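Local coordinates for sulfur oxidation protein soxB (Thermus thermophilus, PDB 2WDD) that hydrolyses a sulfur–sulfur bond in the Sox sulfur-oxidation pathway, acting as a thiosulfohydrolase with two manganese ions in its active site, at residues 36-41 and 162-167; 130-135 and 284-289; 147-152 and 174-179; 228-233 and 427-432; 260-263 and 268-271. One frame throughout, in Å; residues are numbered along the deposited sequence.

From the N terminus, 36-41 is the first segment and closes with 162-167 in interaction 1. Before that loop ends, 130-135 opens the longer loop of interaction 2, which ends at 284-289, so the two cross; they share both manganese ions and water 1. Interaction 3 (147-152 with 174-179) pairs two helices inside the loop of interaction 2 and crosses interaction 1. Interaction 4 starts at 228-233 and reaches far ahead to 427-432, crossing interaction 2 and tying the metal-binding part to the C-terminal 5'-nucleotidase-type region. Interaction 5 (260-263 with 268-271) is a short strand-to-helix closure nested within both interaction 2 and interaction 4.

Interaction 1: 36-41 and 162-167; sequences DLHGQA and SHWEWT. With MN (manganese (II) ion), chain G; MN (manganese (II) ion), chain H.
At the dinuclear manganese centre, where SoxB has the metallophosphoesterase type of site, the imidazole of His38 meets the indole of Trp164. It is an edge-to-face pair: the rim of the histidine is directed toward the face of the tryptophan's five-membered ring, with the planes at 69° and centroids 5.3 Å apart. The closest atoms are His38 CE1 and Trp164 CD1, 3.8 Å apart, CD1 lying close to the imidazole plane. His38 NE2 binds the manganese of chain G at 2.2 Å, and Asp36 OD1 binds the same ion at 2.1 Å. From the other segment, His163 ND1 reaches the manganese of chain H at 2.2 Å; its CG stands anti to the backbone N (chi1 170°), and Trp164 CD1 sits over one face of its ring. Water 1 bridges the two ions, 2.1 Å from each. Within 162-167, the backbone N of His163 donates to Glu165 OE1 (3.0 Å, 166° at the hydrogen), while the other carboxylate oxygen of Glu165 accepts from Thr133 N. The indole also borders a bound sulfate. His38 is thus fixed through NE2 by the metal, through ND1 by Asn136 and beside CE1 by Trp164, which leaves its ring little freedom to turn. A water shared by two metals is consistent with the hydrolytic nucleophile proposed for related metallophosphoesterases.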
# COMPACT_ATOMS: atom_id res chain seq x y z
N ASP A 36 -4.67 -4.05 -0.68
CA ASP A 36 -3.95 -2.94 -1.27
C ASP A 36 -3.75 -2.99 -2.78
O ASP A 36 -2.71 -2.56 -3.30
CB ASP A 36 -2.63 -2.74 -0.52
CG ASP A 36 -2.84 -2.37 0.94
OD1 ASP A 36 -3.03 -1.18 1.25
OD2 ASP A 36 -2.96 -3.29 1.77
N LEU A 37 -4.77 -3.47 -3.48
CA LEU A 37 -4.74 -3.51 -4.94
C LEU A 37 -4.57 -2.11 -5.53
O LEU A 37 -3.99 -1.95 -6.60
CB LEU A 37 -6.03 -4.13 -5.46
CG LEU A 37 -6.21 -4.31 -6.97
CD1 LEU A 37 -5.14 -5.21 -7.56
CD2 LEU A 37 -7.58 -4.86 -7.27
N HIS A 38 -5.14 -1.11 -4.86
CA HIS A 38 -5.05 0.27 -5.32
C HIS A 38 -5.46 0.40 -6.78
O HIS A 38 -4.78 1.03 -7.61
CB HIS A 38 -3.67 0.85 -5.04
CG HIS A 38 -3.45 1.20 -3.60
ND1 HIS A 38 -3.96 2.35 -3.02
CD2 HIS A 38 -2.80 0.54 -2.60
CE1 HIS A 38 -3.58 2.42 -1.76
NE2 HIS A 38 -2.90 1.32 -1.47
N GLY A 39 -6.61 -0.21 -7.08
CA GLY A 39 -7.26 -0.16 -8.38
C GLY A 39 -6.47 -0.58 -9.60
O GLY A 39 -6.84 -0.26 -10.73
N GLN A 40 -5.38 -1.32 -9.38
CA GLN A 40 -4.50 -1.72 -10.48
C GLN A 40 -5.14 -2.77 -11.37
O GLN A 40 -5.12 -3.96 -11.08
CB GLN A 40 -3.13 -2.12 -9.96
CG GLN A 40 -2.40 -0.94 -9.31
CD GLN A 40 -2.19 0.19 -10.30
OE1 GLN A 40 -1.50 -0.00 -11.31
NE2 GLN A 40 -2.83 1.33 -10.07
N ALA A 41 -5.73 -2.29 -12.45
CA ALA A 41 -6.52 -3.15 -13.33
C ALA A 41 -5.73 -4.02 -14.29
O ALA A 41 -6.22 -5.06 -14.74
CB ALA A 41 -7.51 -2.30 -14.10
N SER A 162 -11.40 -1.15 4.88
CA SER A 162 -11.10 0.07 4.14
C SER A 162 -10.04 1.01 4.68
O SER A 162 -9.64 0.95 5.84
CB SER A 162 -12.40 0.87 4.04
OG SER A 162 -12.71 1.45 5.30
N HIS A 163 -9.63 1.91 3.79
CA HIS A 163 -8.73 3.01 4.10
C HIS A 163 -8.90 4.09 3.03
O HIS A 163 -9.71 5.02 3.20
CB HIS A 163 -7.28 2.58 4.26
CG HIS A 163 -6.33 3.74 4.33
ND1 HIS A 163 -4.97 3.60 4.13
CD2 HIS A 163 -6.54 5.07 4.53
CE1 HIS A 163 -4.39 4.79 4.21
NE2 HIS A 163 -5.32 5.70 4.45
N TRP A 164 -8.18 3.96 1.90
CA TRP A 164 -8.26 4.97 0.84
C TRP A 164 -9.62 5.10 0.19
O TRP A 164 -9.90 6.09 -0.47
CB TRP A 164 -7.18 4.77 -0.23
CG TRP A 164 -5.84 5.33 0.18
CD1 TRP A 164 -4.88 4.71 0.94
CD2 TRP A 164 -5.30 6.59 -0.19
NE1 TRP A 164 -3.79 5.53 1.09
CE2 TRP A 164 -4.03 6.70 0.40
CE3 TRP A 164 -5.79 7.67 -0.95
CZ2 TRP A 164 -3.24 7.85 0.28
CZ3 TRP A 164 -4.99 8.80 -1.08
CH2 TRP A 164 -3.74 8.88 -0.47
N GLU A 165 -10.47 4.10 0.39
CA GLU A 165 -11.83 4.13 -0.13
C GLU A 165 -12.50 5.44 0.25
O GLU A 165 -13.25 6.04 -0.54
CB GLU A 165 -12.62 3.00 0.53
CG GLU A 165 -12.47 1.63 -0.14
CD GLU A 165 -11.07 1.01 -0.02
OE1 GLU A 165 -10.38 1.25 0.99
OE2 GLU A 165 -10.74 0.22 -0.93
N TRP A 166 -12.24 5.89 1.47
CA TRP A 166 -12.88 7.10 1.97
C TRP A 166 -12.50 8.38 1.26
O TRP A 166 -13.14 9.41 1.49
CB TRP A 166 -12.69 7.22 3.48
CG TRP A 166 -13.37 6.08 4.18
CD1 TRP A 166 -12.79 4.91 4.58
CD2 TRP A 166 -14.77 5.93 4.41
NE1 TRP A 166 -13.74 4.05 5.07
CE2 TRP A 166 -14.97 4.66 4.98
CE3 TRP A 166 -15.89 6.76 4.21
CZ2 TRP A 166 -16.23 4.20 5.39
CZ3 TRP A 166 -17.14 6.29 4.58
CH2 TRP A 166 -17.30 5.03 5.17
N THR A 167 -11.46 8.35 0.42
CA THR A 167 -11.07 9.55 -0.32
C THR A 167 -12.03 9.81 -1.47
O THR A 167 -11.90 10.81 -2.19
CB THR A 167 -9.60 9.55 -0.76
OG1 THR A 167 -9.37 8.49 -1.70
CG2 THR A 167 -8.67 9.39 0.44
MN MN G . -2.36 0.71 0.62
MN MN H . -3.71 1.85 3.55
O HOH W 1 -1.91 1.44 2.51

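Interaction 2: 130-135 and 284-289; sequences GGDTWT and SGHTHD. With MN (manganese (II) ion), chain H; MN (manganese (II) ion), chain G.
Metal bonds carry nearly all of the meeting between Asp132 and the histidines His286 and His288. Asp132 OD2 bridges the pair, 2.2 Å from the manganese of chain G and 2.2 Å from that of chain H. Across from it the two histidines divide the ions between them: His286 ND1 binds the chain H ion at 2.3 Å, and His288 NE2 the chain G ion at 2.2 Å. Their first torsions differ, His286 CG being anti to the backbone N (chi1 -173°) and His288 CG anti to the carbonyl carbon (chi1 -64°); together with the rotation of each ring, these bring ND1 of His286 and NE2 of His288 to their ions. The carboxylate and imidazoles do not bond one another directly; Asp132 OD2 stays 4.4 Å from His288 NE2.

Hydrogen bonds secure the surroundings. Water 1, bound to both ions, donates to the backbone O of His286 at 2.8 Å, a bond that should help to orient it. Asp132 OD1, which takes no metal, accepts from Trp164 N. Further along the loop, Thr287 OG1 donates to Asp289 OD2 at 2.7 Å, arriving from above the carboxylate plane. Asp36, His38, His163 and His263 complete the coordination. The Gly-Asp that supplies the bridging carboxylate and the Gly-His-X-His loop are two of the motifs that build the metallophosphoesterase dimetal site.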
# COMPACT_ATOMS: atom_id res chain seq x y z
N GLY A 130 -8.36 -6.92 1.76
CA GLY A 130 -7.89 -6.09 2.86
C GLY A 130 -8.04 -4.58 2.71
O GLY A 130 -7.61 -3.85 3.61
N GLY A 131 -8.67 -4.10 1.65
CA GLY A 131 -8.89 -2.67 1.50
C GLY A 131 -7.83 -1.95 0.68
O GLY A 131 -6.85 -2.56 0.24
N ASP A 132 -8.02 -0.65 0.48
CA ASP A 132 -7.18 0.14 -0.43
C ASP A 132 -7.33 -0.50 -1.80
O ASP A 132 -6.36 -0.76 -2.50
CB ASP A 132 -5.71 0.19 -0.02
CG ASP A 132 -5.44 1.28 1.00
OD1 ASP A 132 -6.39 1.99 1.38
OD2 ASP A 132 -4.28 1.43 1.42
N THR A 133 -8.58 -0.79 -2.14
CA THR A 133 -8.89 -1.47 -3.38
C THR A 133 -9.45 -0.53 -4.44
O THR A 133 -9.09 -0.62 -5.61
CB THR A 133 -9.94 -2.58 -3.11
OG1 THR A 133 -9.50 -3.39 -2.01
CG2 THR A 133 -10.17 -3.45 -4.35
N TRP A 134 -10.40 0.30 -4.03
CA TRP A 134 -11.19 1.10 -4.96
C TRP A 134 -10.55 2.28 -5.65
O TRP A 134 -11.13 2.82 -6.60
CB TRP A 134 -12.44 1.62 -4.26
CG TRP A 134 -13.39 0.58 -3.75
CD1 TRP A 134 -13.39 -0.77 -4.03
CD2 TRP A 134 -14.56 0.83 -2.96
NE1 TRP A 134 -14.47 -1.37 -3.41
CE2 TRP A 134 -15.20 -0.42 -2.76
CE3 TRP A 134 -15.09 1.97 -2.35
CZ2 TRP A 134 -16.34 -0.54 -1.96
CZ3 TRP A 134 -16.23 1.85 -1.59
CH2 TRP A 134 -16.85 0.60 -1.40
N THR A 135 -9.43 2.73 -5.10
CA THR A 135 -8.82 3.97 -5.52
C THR A 135 -7.45 3.86 -6.16
O THR A 135 -6.84 2.79 -6.18
CB THR A 135 -8.73 4.90 -4.29
OG1 THR A 135 -8.06 4.20 -3.22
CG2 THR A 135 -10.13 5.28 -3.80
N SER A 284 -3.00 -8.86 7.53
CA SER A 284 -2.52 -7.48 7.65
C SER A 284 -2.31 -6.73 6.34
O SER A 284 -1.37 -7.02 5.59
CB SER A 284 -1.19 -7.45 8.42
OG SER A 284 -1.32 -7.89 9.77
N GLY A 285 -3.14 -5.73 6.11
CA GLY A 285 -3.01 -4.87 4.95
C GLY A 285 -2.31 -3.58 5.35
O GLY A 285 -1.68 -3.50 6.40
N HIS A 286 -2.44 -2.56 4.50
CA HIS A 286 -1.90 -1.22 4.75
C HIS A 286 -0.41 -1.00 4.55
O HIS A 286 0.01 -0.02 3.93
CB HIS A 286 -2.34 -0.65 6.10
CG HIS A 286 -1.93 0.78 6.28
ND1 HIS A 286 -2.41 1.79 5.46
CD2 HIS A 286 -1.01 1.36 7.08
CE1 HIS A 286 -1.82 2.92 5.78
NE2 HIS A 286 -0.97 2.70 6.77
N THR A 287 0.40 -1.86 5.15
CA THR A 287 1.84 -1.68 5.04
C THR A 287 2.46 -2.32 3.78
O THR A 287 3.65 -2.11 3.50
CB THR A 287 2.56 -2.10 6.34
OG1 THR A 287 1.98 -3.31 6.84
CG2 THR A 287 2.43 -1.01 7.41
N HIS A 288 1.62 -2.98 2.98
CA HIS A 288 2.05 -3.55 1.70
C HIS A 288 3.18 -4.57 1.88
O HIS A 288 4.05 -4.71 1.01
CB HIS A 288 2.49 -2.44 0.74
CG HIS A 288 1.40 -1.48 0.34
ND1 HIS A 288 1.48 -0.68 -0.77
CD2 HIS A 288 0.20 -1.21 0.91
CE1 HIS A 288 0.38 0.05 -0.88
NE2 HIS A 288 -0.42 -0.26 0.12
N ASP A 289 3.15 -5.29 3.00
CA ASP A 289 4.18 -6.29 3.30
C ASP A 289 3.95 -7.64 2.63
O ASP A 289 2.85 -7.93 2.14
CB ASP A 289 4.24 -6.49 4.82
CG ASP A 289 4.83 -5.29 5.54
OD1 ASP A 289 5.95 -4.89 5.17
OD2 ASP A 289 4.20 -4.76 6.48
MN MN H . -3.71 1.85 3.55
MN MN G . -2.36 0.71 0.62
O HOH W 1 -1.91 1.44 2.51

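Interaction 3: 147-152 and 174-179; sequences AVVRWQ and EELLGL
Leu179, near the end of one helix, lies against Val149 and Arg150 of the other. Its CB starts 4.1 Å from Val149 CG1, and the next atom, CG, closes to 3.8 Å from that same methyl. With CG anti to the backbone N (chi1 177°), the branch point is carried toward the neighbouring helix and the two methyls part there. Leu179 CD2 wedges between two side chains, 3.8 Å from Val149 CG1 and equally close to Arg150 CG, and from there it also stands over the centre of the guanidinium. CD1 meets the same flat group, 3.8 Å from Arg150 NH1. The leucine runs roughly at right angles to the arginine, whose chain is extended from CG to NE. The contact leaves the charge to Glu146, which forms a salt bridge with Arg150 NE.

On the other branch of the valine, CG2 packs against Leu176 CD2 at 4.0 Å, and Trp134 presses on both Val149 and Leu176. Gln152 OE1, on the helix of Val149, accepts from the indole N-H of Trp134. The short helical segments run nearly parallel, crossing at -24° with their axes 9.8 Å apart. Helix 146-155 precedes strand 159-160 and helix 170-179 follows it, so these are neighbouring helices of successive beta-alpha-beta crossovers, which connect the parallel strands 124-129, 159-160 and 183-184 of an alpha/beta sheet.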
# COMPACT_ATOMS: atom_id res chain seq x y z
N ALA A 147 -15.94 0.96 -11.32
CA ALA A 147 -15.43 -0.17 -12.09
C ALA A 147 -14.70 -1.19 -11.21
O ALA A 147 -14.74 -2.40 -11.46
CB ALA A 147 -14.53 0.31 -13.22
N VAL A 148 -14.01 -0.71 -10.18
CA VAL A 148 -13.32 -1.62 -9.27
C VAL A 148 -14.33 -2.48 -8.50
O VAL A 148 -14.10 -3.67 -8.30
CB VAL A 148 -12.40 -0.86 -8.31
CG1 VAL A 148 -11.61 -1.86 -7.45
CG2 VAL A 148 -11.48 0.07 -9.07
N VAL A 149 -15.42 -1.86 -8.04
CA VAL A 149 -16.45 -2.58 -7.30
C VAL A 149 -17.09 -3.62 -8.21
O VAL A 149 -17.33 -4.76 -7.81
CB VAL A 149 -17.52 -1.63 -6.73
CG1 VAL A 149 -18.63 -2.43 -6.04
CG2 VAL A 149 -16.90 -0.62 -5.77
N ARG A 150 -17.36 -3.23 -9.45
CA ARG A 150 -17.94 -4.18 -10.39
C ARG A 150 -17.01 -5.36 -10.60
O ARG A 150 -17.46 -6.49 -10.74
CB ARG A 150 -18.30 -3.50 -11.72
CG ARG A 150 -19.47 -2.54 -11.58
CD ARG A 150 -20.05 -2.08 -12.92
NE ARG A 150 -21.18 -1.16 -12.72
CZ ARG A 150 -22.42 -1.55 -12.41
NH1 ARG A 150 -22.71 -2.84 -12.30
NH2 ARG A 150 -23.37 -0.64 -12.22
N TRP A 151 -15.70 -5.10 -10.58
CA TRP A 151 -14.75 -6.19 -10.69
C TRP A 151 -14.81 -7.10 -9.45
O TRP A 151 -14.82 -8.33 -9.57
CB TRP A 151 -13.33 -5.69 -10.93
CG TRP A 151 -12.35 -6.77 -10.66
CD1 TRP A 151 -12.15 -7.90 -11.41
CD2 TRP A 151 -11.58 -6.94 -9.47
NE1 TRP A 151 -11.25 -8.72 -10.79
CE2 TRP A 151 -10.90 -8.17 -9.58
CE3 TRP A 151 -11.38 -6.16 -8.32
CZ2 TRP A 151 -10.02 -8.63 -8.60
CZ3 TRP A 151 -10.51 -6.63 -7.35
CH2 TRP A 151 -9.85 -7.86 -7.49
N GLN A 152 -14.87 -6.50 -8.26
CA GLN A 152 -14.95 -7.31 -7.05
C GLN A 152 -16.15 -8.25 -7.16
O GLN A 152 -16.10 -9.42 -6.74
CB GLN A 152 -15.12 -6.44 -5.81
CG GLN A 152 -13.85 -5.73 -5.32
CD GLN A 152 -14.17 -4.79 -4.18
OE1 GLN A 152 -15.05 -3.94 -4.29
NE2 GLN A 152 -13.49 -4.97 -3.05
N GLU A 174 -20.90 5.14 0.34
CA GLU A 174 -22.19 4.51 0.62
C GLU A 174 -22.89 4.02 -0.65
O GLU A 174 -23.47 2.94 -0.68
CB GLU A 174 -23.05 5.40 1.51
CG GLU A 174 -22.30 5.77 2.80
CD GLU A 174 -23.20 6.16 3.95
OE1 GLU A 174 -22.73 6.91 4.83
OE2 GLU A 174 -24.36 5.69 4.01
N GLU A 175 -22.77 4.79 -1.73
CA GLU A 175 -23.33 4.40 -3.02
C GLU A 175 -22.66 3.11 -3.48
O GLU A 175 -23.32 2.17 -3.93
CB GLU A 175 -23.07 5.49 -4.06
CG GLU A 175 -24.19 6.50 -4.22
CD GLU A 175 -23.96 7.44 -5.38
OE1 GLU A 175 -22.79 7.80 -5.64
OE2 GLU A 175 -24.95 7.82 -6.04
N LEU A 176 -21.34 3.09 -3.39
CA LEU A 176 -20.58 1.93 -3.83
C LEU A 176 -20.83 0.69 -2.98
O LEU A 176 -20.81 -0.43 -3.49
CB LEU A 176 -19.09 2.26 -3.94
CG LEU A 176 -18.76 3.23 -5.07
CD1 LEU A 176 -17.26 3.55 -5.08
CD2 LEU A 176 -19.21 2.63 -6.40
N LEU A 177 -21.09 0.89 -1.69
CA LEU A 177 -21.37 -0.24 -0.81
C LEU A 177 -22.71 -0.85 -1.20
O LEU A 177 -22.96 -2.04 -0.97
CB LEU A 177 -21.35 0.20 0.65
CG LEU A 177 -19.94 0.36 1.23
CD1 LEU A 177 -19.96 0.84 2.68
CD2 LEU A 177 -19.16 -0.94 1.11
N GLY A 178 -23.58 -0.05 -1.83
CA GLY A 178 -24.85 -0.58 -2.30
C GLY A 178 -24.61 -1.54 -3.45
O GLY A 178 -25.31 -2.54 -3.60
N LEU A 179 -23.61 -1.22 -4.27
CA LEU A 179 -23.27 -2.05 -5.42
C LEU A 179 -22.46 -3.29 -5.02
O LEU A 179 -22.64 -4.35 -5.58
CB LEU A 179 -22.51 -1.22 -6.46
CG LEU A 179 -22.00 -1.94 -7.72
CD1 LEU A 179 -23.19 -2.43 -8.57
CD2 LEU A 179 -21.11 -1.00 -8.53

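Interaction 4: 228-233 and 427-432; sequences ESFTEG and FTYPEL
A single 3-10 turn, 228-230, holds Phe230 opposite the loop of 427-432 that runs on into strand 431-438. Thr231 N closes the turn on Glu228 O at 3.2 Å. The backbones stay well apart: the nearest alpha carbons, those of Phe230 and Thr428, are 10.4 Å from each other, and side chains bridge the gap. Phe230 extends its ring so that CE2 comes 3.7 Å from Tyr429 CD2, which lies at the phenyl edge near its plane. The two rings are inclined at 54°, in neither a stack nor a T, with centroids 6.0 Å apart. The contact lies at the seam between the metal-binding part of the chain and its C-terminal 5'-nucleotidase-type region, the nearest side-chain atom of Tyr429 about 10 Å from a manganese ion. Phe230 CZ also meets Thr428 OG1 at 3.6 Å, a hydroxyl hydrogen-bonded to the backbone O of Thr167. The tyrosine CG is placed between its backbone N and carbonyl carbon (chi1 47°), which sends the ring alongside the Phe427 side chain, whose CD1 lies over one face, toward its rim. Its hydroxyl is bonded to His226 ND1, and the same hydroxyl end touches the indole of Trp164, beside the metals.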
# COMPACT_ATOMS: atom_id res chain seq x y z
N GLU A 228 -10.27 16.24 5.76
CA GLU A 228 -11.25 15.96 6.80
C GLU A 228 -12.67 15.88 6.25
O GLU A 228 -13.50 15.14 6.78
CB GLU A 228 -11.17 17.02 7.89
CG GLU A 228 -9.84 17.03 8.63
CD GLU A 228 -8.85 18.02 8.03
OE1 GLU A 228 -8.97 18.35 6.82
OE2 GLU A 228 -7.96 18.48 8.77
N SER A 229 -12.94 16.62 5.19
CA SER A 229 -14.27 16.66 4.60
C SER A 229 -14.75 15.29 4.13
O SER A 229 -15.95 15.02 4.10
CB SER A 229 -14.31 17.66 3.44
OG SER A 229 -13.47 17.25 2.38
N PHE A 230 -13.81 14.43 3.75
CA PHE A 230 -14.16 13.11 3.22
C PHE A 230 -14.82 12.21 4.26
O PHE A 230 -15.54 11.27 3.89
CB PHE A 230 -12.91 12.39 2.71
CG PHE A 230 -12.33 12.97 1.45
CD1 PHE A 230 -13.13 13.58 0.50
CD2 PHE A 230 -10.98 12.84 1.19
CE1 PHE A 230 -12.58 14.09 -0.67
CE2 PHE A 230 -10.43 13.33 0.03
CZ PHE A 230 -11.23 13.96 -0.91
N THR A 231 -14.51 12.42 5.53
CA THR A 231 -15.01 11.56 6.61
C THR A 231 -15.73 12.32 7.73
O THR A 231 -15.82 11.82 8.86
CB THR A 231 -13.87 10.72 7.22
OG1 THR A 231 -12.89 11.59 7.80
CG2 THR A 231 -13.21 9.86 6.15
N GLU A 232 -16.21 13.51 7.44
CA GLU A 232 -16.90 14.29 8.46
C GLU A 232 -18.10 13.51 9.01
O GLU A 232 -18.87 12.92 8.26
CB GLU A 232 -17.34 15.65 7.91
CG GLU A 232 -18.36 15.59 6.80
CD GLU A 232 -18.38 16.87 5.97
OE1 GLU A 232 -18.23 16.78 4.73
OE2 GLU A 232 -18.51 17.96 6.57
N GLY A 233 -18.21 13.46 10.34
CA GLY A 233 -19.29 12.75 11.00
C GLY A 233 -18.88 11.36 11.43
O GLY A 233 -19.60 10.70 12.18
N PHE A 427 -4.47 10.60 -6.71
CA PHE A 427 -5.18 11.03 -5.50
C PHE A 427 -6.47 11.68 -5.99
O PHE A 427 -6.48 12.34 -7.03
CB PHE A 427 -4.42 12.17 -4.81
CG PHE A 427 -3.09 11.77 -4.25
CD1 PHE A 427 -2.95 11.50 -2.89
CD2 PHE A 427 -1.96 11.73 -5.05
CE1 PHE A 427 -1.70 11.16 -2.34
CE2 PHE A 427 -0.72 11.37 -4.53
CZ PHE A 427 -0.60 11.06 -3.18
N THR A 428 -7.54 11.61 -5.20
CA THR A 428 -8.74 12.35 -5.58
C THR A 428 -8.52 13.83 -5.27
O THR A 428 -9.36 14.67 -5.62
CB THR A 428 -9.98 11.85 -4.82
OG1 THR A 428 -9.71 11.87 -3.42
CG2 THR A 428 -10.41 10.45 -5.30
N TYR A 429 -7.42 14.14 -4.57
CA TYR A 429 -7.02 15.52 -4.23
C TYR A 429 -5.58 15.67 -4.70
O TYR A 429 -4.65 15.70 -3.91
CB TYR A 429 -7.12 15.79 -2.72
CG TYR A 429 -6.50 14.74 -1.82
CD1 TYR A 429 -5.33 15.00 -1.12
CD2 TYR A 429 -7.13 13.51 -1.62
CE1 TYR A 429 -4.78 14.05 -0.26
CE2 TYR A 429 -6.57 12.54 -0.78
CZ TYR A 429 -5.42 12.83 -0.09
OH TYR A 429 -4.87 11.88 0.75
N PRO A 430 -5.38 15.71 -6.03
CA PRO A 430 -4.04 15.68 -6.64
C PRO A 430 -3.37 17.03 -6.82
O PRO A 430 -2.30 17.12 -7.44
CB PRO A 430 -4.33 15.08 -8.01
CG PRO A 430 -5.67 15.70 -8.36
CD PRO A 430 -6.44 15.70 -7.05
N GLU A 431 -3.97 18.07 -6.29
CA GLU A 431 -3.42 19.41 -6.45
C GLU A 431 -1.97 19.58 -6.03
O GLU A 431 -1.58 19.19 -4.93
CB GLU A 431 -4.29 20.43 -5.72
CG GLU A 431 -5.68 20.59 -6.32
CD GLU A 431 -6.69 19.55 -5.81
OE1 GLU A 431 -6.32 18.70 -4.98
OE2 GLU A 431 -7.86 19.61 -6.25
N LEU A 432 -1.21 20.26 -6.88
CA LEU A 432 0.15 20.65 -6.57
C LEU A 432 0.05 22.07 -6.01
O LEU A 432 -0.58 22.95 -6.61
CB LEU A 432 1.01 20.66 -7.84
CG LEU A 432 2.43 21.23 -7.64
CD1 LEU A 432 3.28 20.32 -6.76
CD2 LEU A 432 3.12 21.46 -9.00

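Interaction 5: 260-263 and 268-271; sequences LLSH and LDAA. With MN (manganese (II) ion), chain H.
In a beta-alpha-beta unit that leads up to the manganese site, Ser262 at the end of strand 257-262 is tied to Asp269 on helix 266-273. Ser262 OG donates to Asp269 OD1 at 2.6 Å, entering on the syn lone pair, the side of the second carboxylate oxygen. The serine hydroxyl is anti to its backbone N (chi1 -173°), which swings it toward the helix. Asn264 closes a small network here, its backbone N bonded to Ser262 OG and its ND2 to Asp269 OD1. The other oxygen, Asp269 OD2, is bonded to Ser284 OG, so both ends of this buried carboxylate have partners; several such bonds would probably favour its ionised form. Leu260 CD2 comes within 4.3 Å of Asp269 OD1, supplying an apolar neighbour.

One residue beyond the serine, His263 points its CB away from the helix, and its NE2 binds the manganese of chain H at 2.2 Å. Its ND1 is held by the backbone O of Gly130. Strand 257-262 runs between its parallel neighbours 210-217 and 281-284, bonding through Leu261 to the first and through Leu260 and Ser262 to the second, while helix 266-273 packs Asp269 onto Ile282 of strand 281-284.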
# COMPACT_ATOMS: atom_id res chain seq x y z
N LEU A 260 -8.78 -11.61 12.08
CA LEU A 260 -8.96 -10.16 11.96
C LEU A 260 -8.48 -9.75 10.56
O LEU A 260 -7.32 -9.92 10.25
CB LEU A 260 -8.16 -9.40 13.02
CG LEU A 260 -8.24 -7.86 12.91
CD1 LEU A 260 -9.66 -7.39 13.27
CD2 LEU A 260 -7.22 -7.20 13.80
N LEU A 261 -9.40 -9.25 9.72
CA LEU A 261 -9.08 -8.74 8.38
C LEU A 261 -8.80 -7.27 8.65
O LEU A 261 -9.71 -6.49 8.94
CB LEU A 261 -10.31 -8.86 7.47
CG LEU A 261 -10.20 -8.37 6.02
CD1 LEU A 261 -9.06 -9.07 5.28
CD2 LEU A 261 -11.52 -8.63 5.32
N SER A 262 -7.51 -6.92 8.70
CA SER A 262 -7.07 -5.62 9.17
C SER A 262 -6.48 -4.66 8.15
O SER A 262 -5.75 -5.05 7.24
CB SER A 262 -5.98 -5.86 10.21
OG SER A 262 -5.59 -4.67 10.86
N HIS A 263 -6.74 -3.37 8.39
CA HIS A 263 -6.08 -2.32 7.63
C HIS A 263 -5.43 -1.36 8.63
O HIS A 263 -5.36 -0.16 8.38
CB HIS A 263 -6.99 -1.57 6.65
CG HIS A 263 -6.24 -0.97 5.51
ND1 HIS A 263 -6.16 -1.57 4.27
CD2 HIS A 263 -5.43 0.12 5.45
CE1 HIS A 263 -5.36 -0.86 3.49
NE2 HIS A 263 -4.91 0.17 4.18
N LEU A 268 1.20 -2.27 13.84
CA LEU A 268 0.11 -2.02 14.78
C LEU A 268 -0.63 -3.34 15.05
O LEU A 268 -0.99 -3.64 16.19
CB LEU A 268 -0.82 -0.94 14.25
CG LEU A 268 -2.03 -0.60 15.12
CD1 LEU A 268 -1.60 -0.34 16.58
CD2 LEU A 268 -2.74 0.62 14.53
N ASP A 269 -0.82 -4.15 14.01
CA ASP A 269 -1.45 -5.44 14.21
C ASP A 269 -0.63 -6.28 15.18
O ASP A 269 -1.19 -7.00 16.01
CB ASP A 269 -1.57 -6.19 12.89
CG ASP A 269 -2.69 -5.65 12.01
OD1 ASP A 269 -3.67 -5.09 12.56
OD2 ASP A 269 -2.62 -5.88 10.78
N ALA A 270 0.70 -6.24 15.06
CA ALA A 270 1.56 -7.03 15.95
C ALA A 270 1.39 -6.57 17.39
O ALA A 270 1.38 -7.39 18.32
CB ALA A 270 3.02 -6.96 15.52
N ALA A 271 1.26 -5.26 17.59
CA ALA A 271 1.08 -4.71 18.93
C ALA A 271 -0.25 -5.19 19.50
O ALA A 271 -0.34 -5.55 20.68
CB ALA A 271 1.15 -3.19 18.91
MN MN H . -3.71 1.85 3.55
O HOH W 1 -1.91 1.44 2.51